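Local coordinates for protein 350aa long hypothetical aspartate-semialdehyde dehydrogenase (Sulfolobus tokodaii, PDB 2EP5) that probably catalyses the NADPH-dependent reduction of malonyl-CoA to malonate semialdehyde, as a member of the aspartate-semialdehyde dehydrogenase family, at residues P122-E127 with I155-I160; P159-I164 with K266-L271; K19-L24 with L30-V35. One frame throughout, in Å; residues are numbered along the deposited sequence.

Interaction 1 (P122-E127 with I155-I160); sequences PEINWE and IMSMPI
Ile124, on a short helical turn, comes up against the last turns of helix 151-160, where its CA lies 6.9 Å from the CA of Met158, the nearest such pair between the two segments. The backbone of 155-160 is kinked here: Pro159 has no N-H to give to the preceding turn, and the one bond within the segment, from Met158 N to Ile155 O, is weak. The segments share no hydrogen bond, and the contact is van der Waals packing of buried residues. The CG1 branch of Ile124 does the touching. With CG1 anti to the carbonyl carbon (chi1 -48°), this branch reaches toward the helix, and its tip CD1 packs 3.9 Å from Met158 SD and equally close, 3.9 Å, to the backbone Ser157 O. One carbon back, CG1 lies 4.0 Å from Ser157 OG, a hydroxyl whose main partner is Ala154 O, one turn earlier in its own helix. The helix being packed against is the one that starts at Cys151, the predicted acyl-thioester nucleophile of this dehydrogenase family; the Ser157 side chain is about 10 Å from that of Cys151, so the contact lies on the nucleophile's helix but apart from the active site itself. Met158 bends at both chi2 and chi3, which turns its sulfur toward the isoleucine while its methyl CE approaches Glu123 CD at 4.4 Å. The Glu123 carboxylate is held elsewhere, by a salt bridge from OE1 to Arg331 and a hydrogen bond from Gln273 to OE2. Cutting Ile124 back to an alanine takes away CG1 and CD1 along with CG2, and would probably open a gap beside Met158 SD, leaving the thioether freer to turn.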
ATOM      1  N   PRO A 122      30.608  -6.842 -14.013  1.00 29.45           N
ATOM      2  CA  PRO A 122      31.215  -6.491 -15.304  1.00 28.82           C
ATOM      3  C   PRO A 122      31.966  -5.158 -15.409  1.00 28.16           C
ATOM      4  O   PRO A 122      33.194  -5.134 -15.482  1.00 28.25           O
ATOM      5  CB  PRO A 122      30.038  -6.592 -16.264  1.00 30.14           C
ATOM      6  CG  PRO A 122      29.296  -7.765 -15.719  1.00 28.67           C
ATOM      7  CD  PRO A 122      29.292  -7.479 -14.228  1.00 28.78           C
ATOM      8  N   GLU A 123      31.228  -4.057 -15.427  1.00 27.37           N
ATOM      9  CA  GLU A 123      31.832  -2.735 -15.539  1.00 27.56           C
ATOM     10  C   GLU A 123      32.865  -2.438 -14.454  1.00 27.51           C
ATOM     11  O   GLU A 123      33.888  -1.810 -14.710  1.00 28.41           O
ATOM     12  CB  GLU A 123      30.745  -1.648 -15.495  1.00 27.00           C
ATOM     13  CG  GLU A 123      29.811  -1.613 -16.702  1.00 26.67           C
ATOM     14  CD  GLU A 123      28.623  -2.554 -16.581  1.00 26.43           C
ATOM     15  OE1 GLU A 123      28.691  -3.516 -15.794  1.00 29.10           O
ATOM     16  OE2 GLU A 123      27.621  -2.343 -17.291  1.00 24.06           O
ATOM     17  N   ILE A 124      32.601  -2.904 -13.244  1.00 28.96           N
ATOM     18  CA  ILE A 124      33.478  -2.632 -12.117  1.00 29.60           C
ATOM     19  C   ILE A 124      34.805  -3.397 -12.030  1.00 29.87           C
ATOM     20  O   ILE A 124      35.857  -2.788 -11.821  1.00 28.79           O
ATOM     21  CB  ILE A 124      32.700  -2.828 -10.794  1.00 29.69           C
ATOM     22  CG1 ILE A 124      31.360  -2.090 -10.870  1.00 30.78           C
ATOM     23  CG2 ILE A 124      33.507  -2.300  -9.621  1.00 30.83           C
ATOM     24  CD1 ILE A 124      31.482  -0.612 -11.197  1.00 30.58           C
ATOM     25  N   ASN A 125      34.771  -4.718 -12.184  1.00 29.39           N
ATOM     26  CA  ASN A 125      35.997  -5.499 -12.059  1.00 28.44           C
ATOM     27  C   ASN A 125      36.113  -6.713 -12.979  1.00 27.32           C
ATOM     28  O   ASN A 125      36.422  -7.813 -12.520  1.00 26.16           O
ATOM     29  CB  ASN A 125      36.159  -5.953 -10.601  1.00 27.06           C
ATOM     30  CG  ASN A 125      35.033  -6.865 -10.151  1.00 27.60           C
ATOM     31  OD1 ASN A 125      33.921  -6.794 -10.665  1.00 27.03           O
ATOM     32  ND2 ASN A 125      35.313  -7.716  -9.177  1.00 29.02           N
ATOM     33  N   TRP A 126      35.885  -6.519 -14.273  1.00 26.28           N
ATOM     34  CA  TRP A 126      35.992  -7.628 -15.211  1.00 25.21           C
ATOM     35  C   TRP A 126      37.396  -8.235 -15.197  1.00 24.89           C
ATOM     36  O   TRP A 126      37.559  -9.442 -15.385  1.00 22.90           O
ATOM     37  CB  TRP A 126      35.635  -7.172 -16.626  1.00 25.56           C
ATOM     38  CG  TRP A 126      36.424  -6.008 -17.126  1.00 26.06           C
ATOM     39  CD1 TRP A 126      36.128  -4.683 -16.972  1.00 25.68           C
ATOM     40  CD2 TRP A 126      37.634  -6.062 -17.889  1.00 27.22           C
ATOM     41  NE1 TRP A 126      37.076  -3.911 -17.597  1.00 25.53           N
ATOM     42  CE2 TRP A 126      38.013  -4.730 -18.167  1.00 25.70           C
ATOM     43  CE3 TRP A 126      38.437  -7.109 -18.365  1.00 27.56           C
ATOM     44  CZ2 TRP A 126      39.159  -4.415 -18.901  1.00 27.10           C
ATOM     45  CZ3 TRP A 126      39.578  -6.796 -19.095  1.00 28.29           C
ATOM     46  CH2 TRP A 126      39.927  -5.457 -19.356  1.00 27.31           C
ATOM     47  N   GLU A 127      38.398  -7.391 -14.952  1.00 25.74           N
ATOM     48  CA  GLU A 127      39.793  -7.818 -14.903  1.00 26.80           C
ATOM     49  C   GLU A 127      40.025  -8.902 -13.852  1.00 27.39           C
ATOM     50  O   GLU A 127      40.952  -9.712 -13.973  1.00 27.70           O
ATOM     51  CB  GLU A 127      40.712  -6.627 -14.597  1.00 29.42           C
ATOM     52  CG  GLU A 127      40.609  -5.477 -15.585  1.00 35.31           C
ATOM     53  CD  GLU A 127      39.922  -4.248 -14.993  1.00 39.33           C
ATOM     54  OE1 GLU A 127      38.798  -4.377 -14.451  1.00 38.10           O
ATOM     55  OE2 GLU A 127      40.514  -3.146 -15.079  1.00 41.39           O
ATOM     56  N   ILE A 155      24.599  -2.834  -6.836  1.00 21.36           N
ATOM     57  CA  ILE A 155      24.098  -1.499  -7.114  1.00 21.38           C
ATOM     58  C   ILE A 155      24.989  -0.417  -6.496  1.00 20.68           C
ATOM     59  O   ILE A 155      25.369   0.542  -7.167  1.00 18.43           O
ATOM     60  CB  ILE A 155      22.633  -1.355  -6.614  1.00 22.27           C
ATOM     61  CG1 ILE A 155      21.738  -2.343  -7.381  1.00 22.81           C
ATOM     62  CG2 ILE A 155      22.135   0.082  -6.822  1.00 19.47           C
ATOM     63  CD1 ILE A 155      20.313  -2.449  -6.860  1.00 21.47           C
ATOM     64  N   MET A 156      25.334  -0.583  -5.223  1.00 21.75           N
ATOM     65  CA  MET A 156      26.179   0.385  -4.524  1.00 21.96           C
ATOM     66  C   MET A 156      27.575   0.554  -5.127  1.00 23.47           C
ATOM     67  O   MET A 156      28.133   1.653  -5.116  1.00 24.23           O
ATOM     68  CB  MET A 156      26.336  -0.017  -3.059  1.00 23.92           C
ATOM     69  CG  MET A 156      25.045  -0.085  -2.270  1.00 24.92           C
ATOM     70  SD  MET A 156      24.050   1.417  -2.385  1.00 30.41           S
ATOM     71  CE  MET A 156      22.411   0.682  -2.678  1.00 28.33           C
ATOM     72  N   SER A 157      28.144  -0.530  -5.651  1.00 23.56           N
ATOM     73  CA  SER A 157      29.486  -0.478  -6.220  1.00 23.11           C
ATOM     74  C   SER A 157      29.619   0.395  -7.459  1.00 24.98           C
ATOM     75  O   SER A 157      30.693   0.935  -7.722  1.00 25.26           O
ATOM     76  CB  SER A 157      29.981  -1.892  -6.541  1.00 23.37           C
ATOM     77  OG  SER A 157      29.222  -2.500  -7.574  1.00 24.21           O
ATOM     78  N   MET A 158      28.533   0.545  -8.215  1.00 25.50           N
ATOM     79  CA  MET A 158      28.568   1.343  -9.437  1.00 25.25           C
ATOM     80  C   MET A 158      29.094   2.767  -9.242  1.00 25.04           C
ATOM     81  O   MET A 158      30.046   3.174  -9.906  1.00 25.72           O
ATOM     82  CB  MET A 158      27.180   1.391 -10.082  1.00 25.97           C
ATOM     83  CG  MET A 158      26.624   0.027 -10.449  1.00 29.47           C
ATOM     84  SD  MET A 158      27.653  -0.823 -11.655  1.00 34.39           S
ATOM     85  CE  MET A 158      26.999  -0.172 -13.193  1.00 34.93           C
ATOM     86  N   PRO A 159      28.481   3.546  -8.335  1.00 23.36           N
ATOM     87  CA  PRO A 159      28.975   4.911  -8.144  1.00 22.32           C
ATOM     88  C   PRO A 159      30.301   5.005  -7.386  1.00 22.41           C
ATOM     89  O   PRO A 159      31.063   5.949  -7.579  1.00 23.57           O
ATOM     90  CB  PRO A 159      27.828   5.588  -7.405  1.00 20.77           C
ATOM     91  CG  PRO A 159      27.287   4.493  -6.574  1.00 22.09           C
ATOM     92  CD  PRO A 159      27.284   3.301  -7.510  1.00 22.97           C
ATOM     93  N   ILE A 160      30.570   4.023  -6.533  1.00 20.79           N
ATOM     94  CA  ILE A 160      31.782   3.997  -5.738  1.00 20.70           C
ATOM     95  C   ILE A 160      33.066   3.766  -6.544  1.00 24.11           C
ATOM     96  O   ILE A 160      34.066   4.454  -6.329  1.00 22.38           O
ATOM     97  CB  ILE A 160      31.672   2.925  -4.631  1.00 21.02           C
ATOM     98  CG1 ILE A 160      30.648   3.373  -3.588  1.00 20.84           C
ATOM     99  CG2 ILE A 160      33.026   2.695  -3.969  1.00 20.40           C
ATOM    100  CD1 ILE A 160      30.389   2.348  -2.509  1.00 20.19           C
TER

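Interaction 2 (P159-I164 with K266-L271); sequences PIKPLI and KNFKSL
Pro162 and Phe268 bring the two backbones nearest, their CA atoms 7.3 Å apart, where a 3-10 turn at 161-162, following helix 151-160, faces an irregular segment that links helices 258-266 and 271-274. Phe268 reaches across: its ring carbon CD1 is 4.1 Å from Pro162 CB, and CZ, farther round the ring, is 4.5 Å from Lys161 CG. Both carbons meet the ring obliquely. With CG anti to the backbone N (chi1 -177°), the phenyl group extends from its extended backbone toward the turn. Lys161 contributes the near part of its aliphatic chain, since beyond CG its end leads away from the phenylalanine. The turn itself is held by Leu163 N bonding to Ile160 O at 2.8 Å and by Ile164 N bonding to Lys161 O at 2.9 Å. Phe268 also packs on Glu123 and Ile124 of helix 122-125, while Pro162 rests on Thr264 and Leu265 of helix 258-266. This is plain hydrophobic packing near the surface and away from the predicted catalytic residues: within the dimerisation domain, one aromatic side chain from an interhelical connection lies against the proline-bearing turn between helices 151-160 and 164-168.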
ATOM      1  N   PRO A 159      28.481   3.546  -8.335  1.00 23.36           N
ATOM      2  CA  PRO A 159      28.975   4.911  -8.144  1.00 22.32           C
ATOM      3  C   PRO A 159      30.301   5.005  -7.386  1.00 22.41           C
ATOM      4  O   PRO A 159      31.063   5.949  -7.579  1.00 23.57           O
ATOM      5  CB  PRO A 159      27.828   5.588  -7.405  1.00 20.77           C
ATOM      6  CG  PRO A 159      27.287   4.493  -6.574  1.00 22.09           C
ATOM      7  CD  PRO A 159      27.284   3.301  -7.510  1.00 22.97           C
ATOM      8  N   ILE A 160      30.570   4.023  -6.533  1.00 20.79           N
ATOM      9  CA  ILE A 160      31.782   3.997  -5.738  1.00 20.70           C
ATOM     10  C   ILE A 160      33.066   3.766  -6.544  1.00 24.11           C
ATOM     11  O   ILE A 160      34.066   4.454  -6.329  1.00 22.38           O
ATOM     12  CB  ILE A 160      31.672   2.925  -4.631  1.00 21.02           C
ATOM     13  CG1 ILE A 160      30.648   3.373  -3.588  1.00 20.84           C
ATOM     14  CG2 ILE A 160      33.026   2.695  -3.969  1.00 20.40           C
ATOM     15  CD1 ILE A 160      30.389   2.348  -2.509  1.00 20.19           C
ATOM     16  N   LYS A 161      33.041   2.805  -7.465  1.00 25.07           N
ATOM     17  CA  LYS A 161      34.215   2.490  -8.282  1.00 25.87           C
ATOM     18  C   LYS A 161      34.868   3.720  -8.917  1.00 26.20           C
ATOM     19  O   LYS A 161      36.045   4.000  -8.681  1.00 26.13           O
ATOM     20  CB  LYS A 161      33.845   1.479  -9.374  1.00 26.37           C
ATOM     21  CG  LYS A 161      34.976   1.155 -10.341  1.00 23.92           C
ATOM     22  CD  LYS A 161      36.109   0.412  -9.653  1.00 24.48           C
ATOM     23  CE  LYS A 161      37.227   0.098 -10.647  1.00 26.66           C
ATOM     24  NZ  LYS A 161      38.269  -0.778 -10.052  1.00 25.11           N
ATOM     25  N   PRO A 162      34.118   4.467  -9.741  1.00 26.74           N
ATOM     26  CA  PRO A 162      34.724   5.651 -10.359  1.00 26.56           C
ATOM     27  C   PRO A 162      35.142   6.718  -9.347  1.00 26.72           C
ATOM     28  O   PRO A 162      35.768   7.713  -9.711  1.00 27.84           O
ATOM     29  CB  PRO A 162      33.638   6.133 -11.321  1.00 25.95           C
ATOM     30  CG  PRO A 162      32.364   5.656 -10.674  1.00 26.17           C
ATOM     31  CD  PRO A 162      32.731   4.277 -10.203  1.00 25.89           C
ATOM     32  N   LEU A 163      34.800   6.504  -8.079  1.00 26.93           N
ATOM     33  CA  LEU A 163      35.153   7.444  -7.013  1.00 25.76           C
ATOM     34  C   LEU A 163      35.964   6.707  -5.948  1.00 26.13           C
ATOM     35  O   LEU A 163      36.091   7.161  -4.806  1.00 26.67           O
ATOM     36  CB  LEU A 163      33.885   8.026  -6.376  1.00 25.83           C
ATOM     37  CG  LEU A 163      32.823   8.640  -7.291  1.00 25.99           C
ATOM     38  CD1 LEU A 163      31.745   9.307  -6.438  1.00 26.97           C
ATOM     39  CD2 LEU A 163      33.462   9.654  -8.224  1.00 26.46           C
ATOM     40  N   ILE A 164      36.523   5.569  -6.337  1.00 26.06           N
ATOM     41  CA  ILE A 164      37.290   4.747  -5.415  1.00 25.76           C
ATOM     42  C   ILE A 164      38.405   5.484  -4.673  1.00 27.62           C
ATOM     43  O   ILE A 164      38.700   5.153  -3.529  1.00 28.08           O
ATOM     44  CB  ILE A 164      37.883   3.507  -6.142  1.00 24.08           C
ATOM     45  CG1 ILE A 164      38.564   2.589  -5.128  1.00 22.57           C
ATOM     46  CG2 ILE A 164      38.867   3.941  -7.220  1.00 20.78           C
ATOM     47  CD1 ILE A 164      37.631   2.055  -4.062  1.00 21.68           C
ATOM     48  N   LYS A 266      28.544  10.205 -15.140  1.00 29.42           N
ATOM     49  CA  LYS A 266      27.738  10.168 -16.357  1.00 31.89           C
ATOM     50  C   LYS A 266      28.528   9.658 -17.556  1.00 31.70           C
ATOM     51  O   LYS A 266      27.960   9.125 -18.505  1.00 31.28           O
ATOM     52  CB  LYS A 266      27.168  11.561 -16.667  1.00 34.78           C
ATOM     53  CG  LYS A 266      28.202  12.592 -17.075  1.00 39.04           C
ATOM     54  CD  LYS A 266      27.588  13.975 -17.263  1.00 42.65           C
ATOM     55  CE  LYS A 266      26.706  14.063 -18.509  1.00 45.20           C
ATOM     56  NZ  LYS A 266      25.461  13.244 -18.427  1.00 46.78           N
ATOM     57  N   ASN A 267      29.843   9.822 -17.505  1.00 31.56           N
ATOM     58  CA  ASN A 267      30.713   9.376 -18.585  1.00 31.84           C
ATOM     59  C   ASN A 267      31.340   8.019 -18.303  1.00 31.77           C
ATOM     60  O   ASN A 267      32.159   7.545 -19.088  1.00 33.29           O
ATOM     61  CB  ASN A 267      31.834  10.389 -18.816  1.00 32.15           C
ATOM     62  CG  ASN A 267      31.360  11.634 -19.532  1.00 34.07           C
ATOM     63  OD1 ASN A 267      32.076  12.632 -19.581  1.00 34.84           O
ATOM     64  ND2 ASN A 267      30.153  11.581 -20.103  1.00 33.53           N
ATOM     65  N   PHE A 268      30.969   7.392 -17.191  1.00 30.56           N
ATOM     66  CA  PHE A 268      31.550   6.096 -16.863  1.00 30.04           C
ATOM     67  C   PHE A 268      31.151   4.991 -17.826  1.00 30.09           C
ATOM     68  O   PHE A 268      29.974   4.646 -17.938  1.00 30.13           O
ATOM     69  CB  PHE A 268      31.172   5.660 -15.449  1.00 28.93           C
ATOM     70  CG  PHE A 268      31.807   4.355 -15.033  1.00 31.01           C
ATOM     71  CD1 PHE A 268      33.195   4.243 -14.928  1.00 30.99           C
ATOM     72  CD2 PHE A 268      31.020   3.237 -14.753  1.00 29.38           C
ATOM     73  CE1 PHE A 268      33.791   3.034 -14.547  1.00 30.03           C
ATOM     74  CE2 PHE A 268      31.603   2.025 -14.373  1.00 28.79           C
ATOM     75  CZ  PHE A 268      32.991   1.923 -14.270  1.00 31.36           C
ATOM     76  N   LYS A 269      32.148   4.448 -18.518  1.00 30.89           N
ATOM     77  CA  LYS A 269      31.957   3.346 -19.455  1.00 32.77           C
ATOM     78  C   LYS A 269      33.093   2.366 -19.217  1.00 32.32           C
ATOM     79  O   LYS A 269      34.166   2.751 -18.759  1.00 32.82           O
ATOM     80  CB  LYS A 269      31.996   3.824 -20.908  1.00 33.93           C
ATOM     81  CG  LYS A 269      30.776   4.606 -21.352  1.00 36.77           C
ATOM     82  CD  LYS A 269      30.760   4.751 -22.864  1.00 39.93           C
ATOM     83  CE  LYS A 269      29.808   5.843 -23.310  1.00 41.08           C
ATOM     84  NZ  LYS A 269      30.306   7.186 -22.883  1.00 43.32           N
ATOM     85  N   SER A 270      32.862   1.098 -19.525  1.00 31.29           N
ATOM     86  CA  SER A 270      33.886   0.090 -19.320  1.00 30.58           C
ATOM     87  C   SER A 270      33.913  -0.865 -20.511  1.00 30.68           C
ATOM     88  O   SER A 270      33.341  -0.568 -21.560  1.00 30.27           O
ATOM     89  CB  SER A 270      33.602  -0.666 -18.018  1.00 29.62           C
ATOM     90  OG  SER A 270      34.676  -1.515 -17.669  1.00 30.83           O
ATOM     91  N   LEU A 271      34.576  -2.006 -20.340  1.00 31.30           N
ATOM     92  CA  LEU A 271      34.699  -3.007 -21.396  1.00 31.97           C
ATOM     93  C   LEU A 271      33.358  -3.463 -21.966  1.00 32.61           C
ATOM     94  O   LEU A 271      33.214  -3.608 -23.182  1.00 32.81           O
ATOM     95  CB  LEU A 271      35.490  -4.213 -20.881  1.00 32.13           C
ATOM     96  CG  LEU A 271      35.736  -5.375 -21.850  1.00 33.67           C
ATOM     97  CD1 LEU A 271      37.041  -6.074 -21.490  1.00 33.27           C
ATOM     98  CD2 LEU A 271      34.568  -6.349 -21.805  1.00 32.52           C
TER

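Interaction 3 (K19-L24 with L30-V35); sequences KMVKML and LELVKV
Leu24, in the last turn of helix 15-24, points its CB toward strand 30-36, and from there its two methyls go to different residues of the strand. CG, anti to the carbonyl carbon (chi1 -72°), carries both methyls toward the strand. CD2 takes the Leu30 side, 3.9 Å from Leu30 CB and 4.0 Å from Leu30 CD2; CD1 turns to Leu32, 4.2 Å from its CD2, the two side chains crossing at about a right angle. This is the helix-to-second-strand packing of a beta-alpha-beta unit, strand 5-10, helix 15-24 and strand 30-36, in the Rossmann-type NAD-binding domain. The short segments run at 127° to each other with their axes 9.1 Å apart, and leucine and valine side chains pack between them. One turn back on the helix, Val21 CG2 meets the same Leu32 CD2 at 4.2 Å, so that this methyl touches both helix residues; Leu9 of strand 5-10 and Val62 of helix 60-63 also touch Val21 and Leu32. Where the helix ends, a water spans the backbones: it donates to Leu24 O and accepts from Leu32 N, each at 3.0 Å.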
ATOM      1  N   LYS A  19      13.348 -13.891 -14.347  1.00 23.99           N
ATOM      2  CA  LYS A  19      13.927 -12.745 -15.050  1.00 24.30           C
ATOM      3  C   LYS A  19      14.954 -13.252 -16.069  1.00 24.15           C
ATOM      4  O   LYS A  19      14.961 -12.837 -17.225  1.00 24.07           O
ATOM      5  CB  LYS A  19      14.642 -11.806 -14.074  1.00 25.63           C
ATOM      6  CG  LYS A  19      13.819 -10.621 -13.622  1.00 32.22           C
ATOM      7  CD  LYS A  19      13.602  -9.613 -14.747  1.00 30.07           C
ATOM      8  CE  LYS A  19      12.527  -8.612 -14.350  1.00 29.76           C
ATOM      9  NZ  LYS A  19      12.267  -7.600 -15.409  1.00 32.21           N
ATOM     10  N   MET A  20      15.825 -14.149 -15.623  1.00 22.76           N
ATOM     11  CA  MET A  20      16.857 -14.692 -16.493  1.00 22.50           C
ATOM     12  C   MET A  20      16.251 -15.478 -17.652  1.00 20.70           C
ATOM     13  O   MET A  20      16.684 -15.344 -18.794  1.00 19.23           O
ATOM     14  CB  MET A  20      17.812 -15.572 -15.680  1.00 22.90           C
ATOM     15  CG  MET A  20      18.601 -14.786 -14.650  1.00 22.99           C
ATOM     16  SD  MET A  20      19.677 -15.791 -13.634  1.00 24.37           S
ATOM     17  CE  MET A  20      21.102 -15.951 -14.699  1.00 26.46           C
ATOM     18  N   VAL A  21      15.253 -16.299 -17.354  1.00 21.37           N
ATOM     19  CA  VAL A  21      14.596 -17.074 -18.392  1.00 20.49           C
ATOM     20  C   VAL A  21      14.064 -16.115 -19.451  1.00 22.88           C
ATOM     21  O   VAL A  21      14.213 -16.361 -20.648  1.00 22.24           O
ATOM     22  CB  VAL A  21      13.429 -17.908 -17.822  1.00 20.47           C
ATOM     23  CG1 VAL A  21      12.532 -18.410 -18.951  1.00 21.74           C
ATOM     24  CG2 VAL A  21      13.975 -19.099 -17.053  1.00 19.08           C
ATOM     25  N   LYS A  22      13.463 -15.011 -19.012  1.00 24.79           N
ATOM     26  CA  LYS A  22      12.909 -14.034 -19.949  1.00 26.41           C
ATOM     27  C   LYS A  22      13.984 -13.344 -20.776  1.00 26.33           C
ATOM     28  O   LYS A  22      13.813 -13.135 -21.975  1.00 28.67           O
ATOM     29  CB  LYS A  22      12.078 -12.979 -19.210  1.00 29.60           C
ATOM     30  CG  LYS A  22      11.256 -12.103 -20.144  1.00 34.02           C
ATOM     31  CD  LYS A  22      10.399 -11.081 -19.404  1.00 37.95           C
ATOM     32  CE  LYS A  22      11.244  -9.980 -18.765  1.00 42.47           C
ATOM     33  NZ  LYS A  22      10.408  -8.990 -18.015  1.00 43.33           N
ATOM     34  N   MET A  23      15.096 -12.996 -20.137  1.00 26.40           N
ATOM     35  CA  MET A  23      16.194 -12.322 -20.824  1.00 26.09           C
ATOM     36  C   MET A  23      16.960 -13.245 -21.776  1.00 26.95           C
ATOM     37  O   MET A  23      17.514 -12.789 -22.778  1.00 28.49           O
ATOM     38  CB  MET A  23      17.155 -11.713 -19.794  1.00 25.41           C
ATOM     39  CG  MET A  23      16.551 -10.564 -18.984  1.00 23.60           C
ATOM     40  SD  MET A  23      17.659  -9.923 -17.699  1.00 25.75           S
ATOM     41  CE  MET A  23      18.895  -9.090 -18.689  1.00 21.95           C
ATOM     42  N   LEU A  24      16.992 -14.536 -21.458  1.00 26.73           N
ATOM     43  CA  LEU A  24      17.686 -15.525 -22.282  1.00 28.01           C
ATOM     44  C   LEU A  24      16.821 -16.044 -23.435  1.00 30.17           C
ATOM     45  O   LEU A  24      17.334 -16.468 -24.467  1.00 29.78           O
ATOM     46  CB  LEU A  24      18.123 -16.714 -21.421  1.00 26.06           C
ATOM     47  CG  LEU A  24      19.272 -16.508 -20.430  1.00 25.91           C
ATOM     48  CD1 LEU A  24      19.396 -17.729 -19.535  1.00 25.19           C
ATOM     49  CD2 LEU A  24      20.570 -16.256 -21.183  1.00 21.08           C
ATOM     50  N   LEU A  30      23.402 -16.868 -26.474  1.00 32.93           N
ATOM     51  CA  LEU A  30      23.226 -17.718 -25.300  1.00 32.94           C
ATOM     52  C   LEU A  30      21.927 -18.504 -25.479  1.00 33.12           C
ATOM     53  O   LEU A  30      20.845 -17.928 -25.440  1.00 35.95           O
ATOM     54  CB  LEU A  30      23.158 -16.857 -24.033  1.00 31.50           C
ATOM     55  CG  LEU A  30      24.383 -16.738 -23.115  1.00 31.06           C
ATOM     56  CD1 LEU A  30      25.673 -16.801 -23.904  1.00 30.00           C
ATOM     57  CD2 LEU A  30      24.283 -15.443 -22.324  1.00 28.19           C
ATOM     58  N   GLU A  31      22.038 -19.814 -25.679  1.00 33.26           N
ATOM     59  CA  GLU A  31      20.871 -20.670 -25.884  1.00 31.94           C
ATOM     60  C   GLU A  31      20.512 -21.509 -24.661  1.00 30.47           C
ATOM     61  O   GLU A  31      21.166 -22.515 -24.363  1.00 29.97           O
ATOM     62  CB  GLU A  31      21.105 -21.594 -27.084  1.00 33.90           C
ATOM     63  CG  GLU A  31      19.988 -22.613 -27.327  1.00 38.48           C
ATOM     64  CD  GLU A  31      20.145 -23.361 -28.647  1.00 42.11           C
ATOM     65  OE1 GLU A  31      21.279 -23.776 -28.971  1.00 43.53           O
ATOM     66  OE2 GLU A  31      19.130 -23.542 -29.359  1.00 44.62           O
ATOM     67  N   LEU A  32      19.460 -21.094 -23.966  1.00 27.85           N
ATOM     68  CA  LEU A  32      18.999 -21.793 -22.777  1.00 27.09           C
ATOM     69  C   LEU A  32      18.350 -23.106 -23.198  1.00 28.42           C
ATOM     70  O   LEU A  32      17.292 -23.113 -23.840  1.00 27.61           O
ATOM     71  CB  LEU A  32      18.000 -20.924 -22.011  1.00 25.19           C
ATOM     72  CG  LEU A  32      17.337 -21.542 -20.780  1.00 26.41           C
ATOM     73  CD1 LEU A  32      18.403 -21.972 -19.778  1.00 24.90           C
ATOM     74  CD2 LEU A  32      16.374 -20.530 -20.160  1.00 24.35           C
ATOM     75  N   VAL A  33      18.987 -24.215 -22.836  1.00 28.03           N
ATOM     76  CA  VAL A  33      18.479 -25.525 -23.202  1.00 28.88           C
ATOM     77  C   VAL A  33      18.037 -26.356 -22.013  1.00 29.15           C
ATOM     78  O   VAL A  33      17.413 -27.400 -22.189  1.00 28.94           O
ATOM     79  CB  VAL A  33      19.532 -26.326 -23.986  1.00 29.80           C
ATOM     80  CG1 VAL A  33      19.977 -25.534 -25.209  1.00 30.32           C
ATOM     81  CG2 VAL A  33      20.722 -26.651 -23.086  1.00 30.12           C
ATOM     82  N   LYS A  34      18.360 -25.896 -20.808  1.00 28.96           N
ATOM     83  CA  LYS A  34      17.985 -26.628 -19.597  1.00 30.20           C
ATOM     84  C   LYS A  34      17.724 -25.735 -18.389  1.00 30.21           C
ATOM     85  O   LYS A  34      18.505 -24.836 -18.073  1.00 29.23           O
ATOM     86  CB  LYS A  34      19.066 -27.659 -19.227  1.00 29.55           C
ATOM     87  CG  LYS A  34      19.117 -28.870 -20.145  1.00 28.39           C
ATOM     88  CD  LYS A  34      20.266 -29.789 -19.800  1.00 26.65           C
ATOM     89  CE  LYS A  34      20.213 -31.039 -20.656  1.00 26.04           C
ATOM     90  NZ  LYS A  34      21.288 -31.994 -20.298  1.00 28.85           N
ATOM     91  N   VAL A  35      16.610 -26.000 -17.721  1.00 29.65           N
ATOM     92  CA  VAL A  35      16.228 -25.256 -16.537  1.00 29.95           C
ATOM     93  C   VAL A  35      16.044 -26.283 -15.440  1.00 30.30           C
ATOM     94  O   VAL A  35      15.553 -27.393 -15.682  1.00 28.96           O
ATOM     95  CB  VAL A  35      14.908 -24.473 -16.739  1.00 28.14           C
ATOM     96  CG1 VAL A  35      15.126 -23.347 -17.722  1.00 26.13           C
ATOM     97  CG2 VAL A  35      13.816 -25.406 -17.239  1.00 28.71           C
TER
HETATM   98  O   HOH W   1      17.448 -19.369 -25.299  1.00 31.41           O

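Along the chain interaction 3 comes first, closing within the opening beta-alpha-beta unit of the parallel sheet before interaction 1 begins. Interactions 1 and 2 are neighbours, their centres 7 Å apart: both use helix 151-160, share Pro159 and Ile160, and are tied further by Glu123 O and Ser270 OG, a probable hydrogen bond of 3.1 Å. Together they pack three parts of the chain, around Ile124, Ile160 and Phe268, into one cluster, joining a segment of the NAD-binding domain to parts of the dimerisation domain. Interaction 3 stands apart, 24 Å from interaction 1 and 29 Å from interaction 2 between centres, and touches neither; both of its segments lie in the NAD-binding domain.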